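DUF3244 domain-containing protein (Bacteroides vulgatus ATCC 8482, PDB 3D33) is of unknown function but folds as an immunoglobulin-like beta-sandwich of the DUF3244 family, within the E-set clan. Local coordinates at residues A[90-95]-A[100-105]; A[40-45]-A[51-56]. One frame throughout, in Å; residues are numbered along the deposited sequence. Where two conformers were deposited one is given.

Contact 1 (A[90-95]-A[100-105]); sequences KLEITG and HLTGYF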
loop_
_atom_site.group_PDB
_atom_site.type_symbol
_atom_site.label_atom_id
_atom_site.label_comp_id
_atom_site.label_asym_id
_atom_site.label_seq_id
_atom_site.Cartn_x
_atom_site.Cartn_y
_atom_site.Cartn_z
ATOM N N LYS A 90 4.398 -1.910 -8.042
ATOM C CA LYS A 90 3.348 -0.871 -7.888
ATOM C C LYS A 90 2.470 -1.236 -6.708
ATOM O O LYS A 90 1.999 -2.372 -6.602
ATOM C CB LYS A 90 2.477 -0.796 -9.146
ATOM C CG LYS A 90 1.373 0.222 -9.073
ATOM C CD LYS A 90 0.580 0.376 -10.359
ATOM C CE LYS A 90 -0.173 -0.904 -10.723
ATOM N NZ LYS A 90 -1.040 -0.774 -11.956
ATOM N N LEU A 91 2.276 -0.256 -5.834
ATOM C CA LEU A 91 1.413 -0.358 -4.685
ATOM C C LEU A 91 0.173 0.504 -4.874
ATOM O O LEU A 91 0.274 1.695 -5.168
ATOM C CB LEU A 91 2.161 0.107 -3.445
ATOM C CG LEU A 91 1.386 0.235 -2.157
ATOM C CD1 LEU A 91 0.904 -1.109 -1.688
ATOM C CD2 LEU A 91 2.220 0.932 -1.038
ATOM N N GLU A 92 -0.990 -0.111 -4.777
ATOM C CA GLU A 92 -2.248 0.632 -4.903
ATOM C C GLU A 92 -3.081 0.406 -3.683
ATOM O O GLU A 92 -3.234 -0.740 -3.231
ATOM C CB GLU A 92 -3.058 0.135 -6.084
ATOM C CG GLU A 92 -2.449 0.259 -7.406
ATOM C CD GLU A 92 -3.374 -0.415 -8.422
ATOM O OE1 GLU A 92 -4.359 0.238 -8.842
ATOM O OE2 GLU A 92 -3.192 -1.622 -8.691
ATOM N N ILE A 93 -3.641 1.496 -3.171
ATOM C CA ILE A 93 -4.573 1.454 -2.058
ATOM C C ILE A 93 -5.843 2.089 -2.572
ATOM O O ILE A 93 -5.817 3.247 -3.024
ATOM C CB ILE A 93 -4.019 2.261 -0.879
ATOM C CG1 ILE A 93 -2.620 1.706 -0.501
ATOM C CG2 ILE A 93 -4.910 2.165 0.308
ATOM C CD1 ILE A 93 -1.597 2.730 -0.598
ATOM N N THR A 94 -6.929 1.338 -2.547
ATOM C CA THR A 94 -8.195 1.850 -3.043
ATOM C C THR A 94 -9.254 1.786 -1.952
ATOM O O THR A 94 -9.225 0.905 -1.079
ATOM C CB THR A 94 -8.648 1.078 -4.304
ATOM O OG1 THR A 94 -8.848 -0.289 -3.968
ATOM C CG2 THR A 94 -7.644 1.187 -5.402
ATOM N N GLY A 95 -10.143 2.769 -1.953
ATOM C CA GLY A 95 -11.225 2.816 -0.991
ATOM C C GLY A 95 -12.544 2.500 -1.650
ATOM O O GLY A 95 -12.712 2.720 -2.849
ATOM N N HIS A 100 -8.144 6.366 -4.241
ATOM C CA HIS A 100 -7.190 5.604 -5.029
ATOM C C HIS A 100 -5.839 6.268 -4.958
ATOM O O HIS A 100 -5.667 7.374 -5.459
ATOM C CB HIS A 100 -7.630 5.518 -6.486
ATOM C CG HIS A 100 -6.800 4.599 -7.330
ATOM N ND1 HIS A 100 -7.355 3.600 -8.106
ATOM C CD2 HIS A 100 -5.460 4.528 -7.531
ATOM C CE1 HIS A 100 -6.392 2.936 -8.720
ATOM N NE2 HIS A 100 -5.232 3.482 -8.392
ATOM N N LEU A 101 -4.906 5.582 -4.316
ATOM C CA LEU A 101 -3.555 6.067 -4.126
ATOM C C LEU A 101 -2.596 5.041 -4.690
ATOM O O LEU A 101 -2.817 3.831 -4.560
ATOM C CB LEU A 101 -3.253 6.256 -2.625
ATOM C CG LEU A 101 -4.072 7.279 -1.873
ATOM C CD1 LEU A 101 -3.885 7.121 -0.350
ATOM C CD2 LEU A 101 -3.667 8.669 -2.360
ATOM N N THR A 102 -1.539 5.540 -5.316
ATOM C CA THR A 102 -0.540 4.673 -5.940
ATOM C C THR A 102 0.861 5.114 -5.564
ATOM O O THR A 102 1.171 6.319 -5.557
ATOM C CB THR A 102 -0.648 4.733 -7.480
ATOM O OG1 THR A 102 -2.022 4.536 -7.884
ATOM C CG2 THR A 102 0.280 3.715 -8.136
ATOM N N GLY A 103 1.711 4.124 -5.297
ATOM C CA GLY A 103 3.134 4.337 -5.089
ATOM C C GLY A 103 3.926 3.185 -5.670
ATOM O O GLY A 103 3.363 2.170 -6.174
ATOM N N TYR A 104 5.236 3.341 -5.624
ATOM C CA TYR A 104 6.138 2.364 -6.194
ATOM C C TYR A 104 7.278 2.129 -5.239
ATOM O O TYR A 104 7.740 3.045 -4.541
ATOM C CB TYR A 104 6.681 2.842 -7.552
ATOM C CG TYR A 104 5.613 2.989 -8.585
ATOM C CD1 TYR A 104 4.879 4.158 -8.698
ATOM C CD2 TYR A 104 5.303 1.943 -9.444
ATOM C CE1 TYR A 104 3.861 4.276 -9.619
ATOM C CE2 TYR A 104 4.302 2.067 -10.386
ATOM C CZ TYR A 104 3.591 3.225 -10.474
ATOM O OH TYR A 104 2.569 3.347 -11.407
ATOM N N PHE A 105 7.732 0.890 -5.190
ATOM C CA PHE A 105 8.894 0.572 -4.381
ATOM C C PHE A 105 9.667 -0.564 -5.029
ATOM O O PHE A 105 9.117 -1.323 -5.823
ATOM C CB PHE A 105 8.495 0.234 -2.939
ATOM C CG PHE A 105 7.749 -1.064 -2.800
ATOM C CD1 PHE A 105 8.445 -2.252 -2.616
ATOM C CD2 PHE A 105 6.350 -1.112 -2.904
ATOM C CE1 PHE A 105 7.769 -3.461 -2.510
ATOM C CE2 PHE A 105 5.673 -2.301 -2.781
ATOM C CZ PHE A 105 6.401 -3.492 -2.601
#
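Lys90 lays its stem beside the Tyr104 ring, CB 3.6 Å from CE2, off a non-hydrogen-bonded pair of the antiparallel hairpin. With chi1 at 179° putting CG anti to the backbone N, Lys90 CG also lies 3.8 Å from Thr102 CG2 before the chain bends at chi3 and carries the ammonium away. Cut back to an alanine, Lys90 would keep its CB against the ring but lose CG and CD, which would probably leave the Thr102 methyl and the hydroxyl end of Tyr104 without their aliphatic neighbour. On this looser outer face, with His100 and Tyr104 exposed, Thr94 CG2 sits over one face of the His100 imidazole, a CH-pi contact 4.0 Å from the centroid, while Glu92 OE1 comes within 3.4 Å of His100 CE1, carboxylate and ring 43° apart. The backbone is tighter: Leu91 pairs with Gly103 and Ile93 with Leu101 through two hydrogen bonds each, and Leu91 N to Gly103 O is 2.7 Å and nearly straight at 172°. The opposite face, with Leu91, Ile93 and Leu101, is buried; Leu91 CB meets the edge of Phe105 at CE2, 4.3 Å away. Leu91 and Phe105 reach Ile55 of neighbouring strand 50-57, while Ile93 and Phe105 pack on Leu42 and Leu40 of the facing sheet.

Contact 2 (A[40-45]-A[51-56]); sequences LTLKNA and MTIRIT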
loop_
_atom_site.group_PDB
_atom_site.type_symbol
_atom_site.label_atom_id
_atom_site.label_comp_id
_atom_site.label_asym_id
_atom_site.label_seq_id
_atom_site.Cartn_x
_atom_site.Cartn_y
_atom_site.Cartn_z
ATOM N N LEU A 40 6.788 -3.724 4.891
ATOM C CA LEU A 40 6.073 -2.539 4.463
ATOM C C LEU A 40 4.979 -2.244 5.495
ATOM O O LEU A 40 4.284 -3.154 5.897
ATOM C CB LEU A 40 5.483 -2.827 3.104
ATOM C CG LEU A 40 4.724 -1.805 2.290
ATOM C CD1 LEU A 40 4.707 -2.321 0.828
ATOM C CD2 LEU A 40 3.308 -1.634 2.820
ATOM N N THR A 41 4.869 -0.990 5.933
ATOM C CA THR A 41 3.852 -0.605 6.907
ATOM C C THR A 41 2.979 0.483 6.323
ATOM O O THR A 41 3.487 1.511 5.853
ATOM C CB THR A 41 4.467 -0.103 8.251
ATOM O OG1 THR A 41 5.241 -1.148 8.857
ATOM C CG2 THR A 41 3.365 0.374 9.244
ATOM N N LEU A 42 1.673 0.267 6.390
ATOM C CA LEU A 42 0.692 1.270 6.025
ATOM C C LEU A 42 -0.023 1.764 7.270
ATOM O O LEU A 42 -0.453 0.982 8.097
ATOM C CB LEU A 42 -0.336 0.719 5.037
ATOM C CG LEU A 42 -1.483 1.642 4.645
ATOM C CD1 LEU A 42 -1.980 1.324 3.218
ATOM C CD2 LEU A 42 -2.660 1.596 5.648
ATOM N N LYS A 43 -0.129 3.077 7.378
ATOM C CA LYS A 43 -0.930 3.691 8.438
ATOM C C LYS A 43 -1.989 4.578 7.843
ATOM O O LYS A 43 -1.763 5.219 6.827
ATOM C CB LYS A 43 -0.025 4.477 9.346
ATOM C CG LYS A 43 0.899 3.560 10.120
ATOM C CD LYS A 43 1.490 4.241 11.310
ATOM C CE LYS A 43 2.352 3.283 12.091
ATOM N NZ LYS A 43 2.512 3.776 13.482
ATOM N N ASN A 44 -3.136 4.623 8.514
ATOM C CA ASN A 44 -4.275 5.400 8.066
ATOM C C ASN A 44 -4.746 6.179 9.296
ATOM O O ASN A 44 -5.267 5.583 10.241
ATOM C CB ASN A 44 -5.382 4.483 7.539
ATOM C CG ASN A 44 -6.624 5.245 7.087
ATOM O OD1 ASN A 44 -6.734 6.450 7.299
ATOM N ND2 ASN A 44 -7.583 4.524 6.497
ATOM N N ALA A 45 -4.557 7.489 9.272
ATOM C CA ALA A 45 -4.842 8.347 10.426
ATOM C C ALA A 45 -6.333 8.632 10.610
ATOM O O ALA A 45 -6.741 9.195 11.653
ATOM C CB ALA A 45 -4.075 9.658 10.344
HETATM N N MSE A 51 -11.056 -0.837 2.478
HETATM C CA MSE A 51 -9.898 -0.616 1.618
HETATM C C MSE A 51 -9.438 -1.900 0.946
HETATM O O MSE A 51 -9.727 -3.020 1.401
HETATM C CB MSE A 51 -8.720 -0.081 2.419
HETATM C CG MSE A 51 -8.921 1.234 3.103
HETATM SE SE MSE A 51 -7.170 1.805 3.808
HETATM C CE MSE A 51 -6.355 -0.035 4.308
ATOM N N THR A 52 -8.765 -1.735 -0.183
ATOM C CA THR A 52 -8.094 -2.837 -0.855
ATOM C C THR A 52 -6.664 -2.419 -1.103
ATOM O O THR A 52 -6.411 -1.288 -1.534
ATOM C CB THR A 52 -8.731 -3.187 -2.204
ATOM O OG1 THR A 52 -10.087 -3.620 -2.005
ATOM C CG2 THR A 52 -7.914 -4.303 -2.872
ATOM N N ILE A 53 -5.715 -3.311 -0.812
ATOM C CA ILE A 53 -4.295 -3.065 -1.090
ATOM C C ILE A 53 -3.898 -4.108 -2.149
ATOM O O ILE A 53 -4.227 -5.277 -2.015
ATOM C CB ILE A 53 -3.401 -3.238 0.152
ATOM C CG1 ILE A 53 -3.817 -2.239 1.229
ATOM C CG2 ILE A 53 -1.904 -3.121 -0.214
ATOM C CD1 ILE A 53 -3.056 -2.366 2.540
ATOM N N ARG A 54 -3.265 -3.648 -3.216
ATOM C CA ARG A 54 -2.808 -4.530 -4.285
ATOM C C ARG A 54 -1.356 -4.179 -4.634
ATOM O O ARG A 54 -0.988 -3.006 -4.736
ATOM C CB ARG A 54 -3.730 -4.399 -5.491
ATOM C CG ARG A 54 -3.521 -5.359 -6.605
ATOM C CD ARG A 54 -4.765 -5.326 -7.548
ATOM N NE ARG A 54 -5.955 -5.984 -6.980
ATOM C CZ ARG A 54 -7.146 -5.409 -6.721
ATOM N NH1 ARG A 54 -7.384 -4.115 -6.929
ATOM N NH2 ARG A 54 -8.134 -6.139 -6.217
ATOM N N ILE A 55 -0.514 -5.200 -4.741
ATOM C CA ILE A 55 0.858 -5.002 -5.117
ATOM C C ILE A 55 1.078 -5.808 -6.398
ATOM O O ILE A 55 0.709 -7.001 -6.453
ATOM C CB ILE A 55 1.831 -5.452 -4.022
ATOM C CG1 ILE A 55 1.582 -4.684 -2.722
ATOM C CG2 ILE A 55 3.303 -5.303 -4.477
ATOM C CD1 ILE A 55 2.404 -5.143 -1.600
ATOM N N THR A 56 1.632 -5.152 -7.412
ATOM C CA THR A 56 1.815 -5.689 -8.764
ATOM C C THR A 56 3.278 -5.553 -9.239
ATOM O O THR A 56 3.870 -4.462 -9.128
ATOM C CB THR A 56 0.865 -4.924 -9.761
ATOM O OG1 THR A 56 -0.494 -5.011 -9.310
ATOM C CG2 THR A 56 0.970 -5.519 -11.160
#
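The CD1 methyl of Leu42 meets Ile53 CD1 tip to tip, 3.9 Å apart, across the middle of the sandwich. Leucine CG stands anti to the backbone N (chi1 176°), while Ile53 holds CG1 anti to its own carbonyl carbon and extends it to CD1; the two branches together span the gap between segment axes that come no nearer than 11.5 Å. Met51, a selenomethionine whose chain bends at chi3, is modelled in two conformers, and its contacts hold for one of them: there CE lies near the other Leu42 methyl, CD2, and the Asn44 and Met51 side chains run alongside one another, oppositely directed, with the amide ND2 near SE. The other end of that amide is engaged nearby, OD1 accepting a hydrogen bond from Ser46 N. At the far end Leu40 CD1 and Ile55 CD1 meet more loosely, at 4.4 Å. No hydrogen bond crosses between these segments: the contact is face-to-face packing of two sheets, as expected of an immunoglobulin-like sandwich core. Strand 39-44 is hydrogen-bonded between strands 31-36 and 76-80, and strand 50-57 between 63-69 and 87-96. Ile31 flanks Leu42 and Asn44, Ile77 and Ile79 flank Ile53, and Leu91 of strand 87-96 borders Ile53.

Contact 1 is made within one sheet, contact 2 between the two sheets. The hairpin pairing of 90-95 with 100-105 depends on backbone hydrogen bonds and has one polar, partly exposed face; the meeting of 40-45 with 51-56 is wholly buried among its touching residues and rests on side-chain ends, chiefly methyls. Their centres lie about 7 Å apart, and they share a sheet, since strands 87-96 and 50-57 are neighbours: Thr94 O and Thr52 N, 2.8 Å apart, form a probable hydrogen bond between them. Across the sandwich, Phe105 CE2 packs 3.7 Å from Leu40 CD1, so the inner face of contact 1 and the side chains of contact 2 belong to one apolar core.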